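Local coordinates for protein DNA polymerase III subunit beta (Helicobacter pylori 26695, PDB 4S3I) that tethers DNA polymerases and other proteins to DNA as a sliding ring and so makes replication processive, at residues Ala15-Leu19 with Phe45-Ser49. Numbering follows the deposited sequence.
Sequences ALRYL and FLKAS
Ala15, Leu16 and Leu19 pack on Leu46 and Ala48 in a buried helix-on-sheet contact of the N-terminal domain, made by apolar side chains. Helix 9-19 lies over one face of the antiparallel sheet that contains strand 43-49. The two segments run almost in the same direction, at 10°, with their axes 9.2 Å apart. No hydrogen bond joins them.

Leu19 and Leu46 cover the most surface here. The two methyls of Leu19 spread along the strand, one to each of two inward-facing residues. CD1 presses on Leu46 CB at 3.5 Å, and the two side chains cross at about a right angle. CD2 goes to Ala48, 4.0 Å from its CB and 3.9 Å from its backbone N. The backbones are closer here, with Leu19 CA and Ala48 CA 6.4 Å apart, consistent with the small side chain of Ala48.

Leu46 also reaches the preceding helix turn with its branch ends. With CG anti to the carbonyl carbon (chi1 -52°), the side chain heads for the helix. Its CD2 continues to Leu16 CD2 at 3.9 Å, and its CD1 turns across, 4.3 Å from Ala15 CB. Lys47 points away, to the other face of the sheet.

Ile35 of strand 34-40 touches Leu16 and Leu19, and Leu55 of strand 53-60 touches Leu19. Leu16 also touches Phe77, Leu78 and Ile81 of helix 74-82, the second helix of this layer. Helices packed on one face of an antiparallel sheet form the core characteristic of the DNA polymerase III beta subunit fold, in which helices line the inside of the ring.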
loop_
_atom_site.group_PDB
_atom_site.type_symbol
_atom_site.label_atom_id
_atom_site.label_comp_id
_atom_site.label_asym_id
_atom_site.label_seq_id
_atom_site.Cartn_x
_atom_site.Cartn_y
_atom_site.Cartn_z
ATOM N N ALA A 15 3.892 -13.904 17.613
ATOM C CA ALA A 15 3.139 -15.139 17.446
ATOM C C ALA A 15 1.747 -14.857 16.863
ATOM O O ALA A 15 1.291 -15.552 15.953
ATOM C CB ALA A 15 3.036 -15.909 18.765
ATOM N N LEU A 16 1.082 -13.829 17.379
ATOM C CA LEU A 16 -0.256 -13.480 16.900
ATOM C C LEU A 16 -0.246 -13.027 15.441
ATOM O O LEU A 16 -1.184 -13.308 14.681
ATOM C CB LEU A 16 -0.883 -12.408 17.782
ATOM C CG LEU A 16 -1.205 -12.859 19.198
ATOM C CD1 LEU A 16 -1.775 -11.699 19.994
ATOM C CD2 LEU A 16 -2.177 -14.036 19.190
ATOM N N ARG A 17 0.813 -12.334 15.046
ATOM C CA ARG A 17 0.898 -11.877 13.659
ATOM C C ARG A 17 0.912 -13.044 12.676
ATOM O O ARG A 17 0.193 -13.030 11.671
ATOM C CB ARG A 17 2.098 -10.945 13.448
ATOM C CG ARG A 17 1.853 -9.542 14.010
ATOM C CD ARG A 17 2.869 -8.492 13.533
ATOM N NE ARG A 17 2.678 -7.238 14.265
ATOM C CZ ARG A 17 1.688 -6.374 14.038
ATOM N NH1 ARG A 17 0.788 -6.608 13.088
ATOM N NH2 ARG A 17 1.595 -5.272 14.766
ATOM N N TYR A 18 1.706 -14.062 12.980
ATOM C CA TYR A 18 1.773 -15.237 12.124
ATOM C C TYR A 18 0.445 -15.948 12.030
ATOM O O TYR A 18 0.124 -16.539 11.002
ATOM C CB TYR A 18 2.792 -16.222 12.668
ATOM C CG TYR A 18 4.226 -15.828 12.435
ATOM C CD1 TYR A 18 4.696 -15.573 11.153
ATOM C CD2 TYR A 18 5.122 -15.757 13.494
ATOM C CE1 TYR A 18 6.026 -15.233 10.932
ATOM C CE2 TYR A 18 6.446 -15.423 13.289
ATOM C CZ TYR A 18 6.892 -15.161 12.008
ATOM O OH TYR A 18 8.215 -14.832 11.814
ATOM N N LEU A 19 -0.320 -15.907 13.116
ATOM C CA LEU A 19 -1.545 -16.687 13.200
ATOM C C LEU A 19 -2.723 -16.059 12.463
ATOM O O LEU A 19 -3.718 -16.735 12.197
ATOM C CB LEU A 19 -1.903 -16.933 14.667
ATOM C CG LEU A 19 -1.024 -17.994 15.329
ATOM C CD1 LEU A 19 -1.166 -17.914 16.841
ATOM C CD2 LEU A 19 -1.412 -19.396 14.846
ATOM N N PHE A 45 1.082 -22.456 24.004
ATOM C CA PHE A 45 0.838 -22.843 22.627
ATOM C C PHE A 45 -0.371 -22.090 22.102
ATOM O O PHE A 45 -1.399 -21.989 22.777
ATOM C CB PHE A 45 0.572 -24.347 22.533
ATOM C CG PHE A 45 1.796 -25.194 22.761
ATOM C CD1 PHE A 45 2.184 -25.541 24.050
ATOM C CD2 PHE A 45 2.567 -25.630 21.683
ATOM C CE1 PHE A 45 3.323 -26.330 24.268
ATOM C CE2 PHE A 45 3.711 -26.413 21.888
ATOM C CZ PHE A 45 4.084 -26.761 23.184
ATOM N N LEU A 46 -0.236 -21.577 20.891
ATOM C CA LEU A 46 -1.299 -20.838 20.240
ATOM C C LEU A 46 -1.530 -21.536 18.908
ATOM O O LEU A 46 -0.576 -21.786 18.160
ATOM C CB LEU A 46 -0.889 -19.375 20.039
ATOM C CG LEU A 46 -0.380 -18.595 21.257
ATOM C CD1 LEU A 46 1.118 -18.745 21.421
ATOM C CD2 LEU A 46 -0.726 -17.096 21.162
ATOM N N LYS A 47 -2.772 -21.907 18.617
ATOM C CA LYS A 47 -3.023 -22.554 17.333
ATOM C C LYS A 47 -4.304 -22.101 16.648
ATOM O O LYS A 47 -5.313 -21.825 17.299
ATOM C CB LYS A 47 -2.964 -24.080 17.442
ATOM C CG LYS A 47 -4.094 -24.727 18.192
ATOM C CD LYS A 47 -4.021 -26.241 18.003
ATOM C CE LYS A 47 -5.064 -26.980 18.838
ATOM N NZ LYS A 47 -4.685 -27.076 20.277
ATOM N N ALA A 48 -4.229 -22.008 15.324
ATOM C CA ALA A 48 -5.366 -21.648 14.485
ATOM C C ALA A 48 -5.385 -22.606 13.303
ATOM O O ALA A 48 -4.417 -22.673 12.538
ATOM C CB ALA A 48 -5.229 -20.224 14.007
ATOM N N SER A 49 -6.475 -23.350 13.153
ATOM C CA SER A 49 -6.553 -24.363 12.108
ATOM C C SER A 49 -7.990 -24.659 11.704
ATOM O O SER A 49 -8.933 -24.365 12.446
ATOM C CB SER A 49 -5.887 -25.660 12.579
ATOM O OG SER A 49 -6.679 -26.339 13.539
#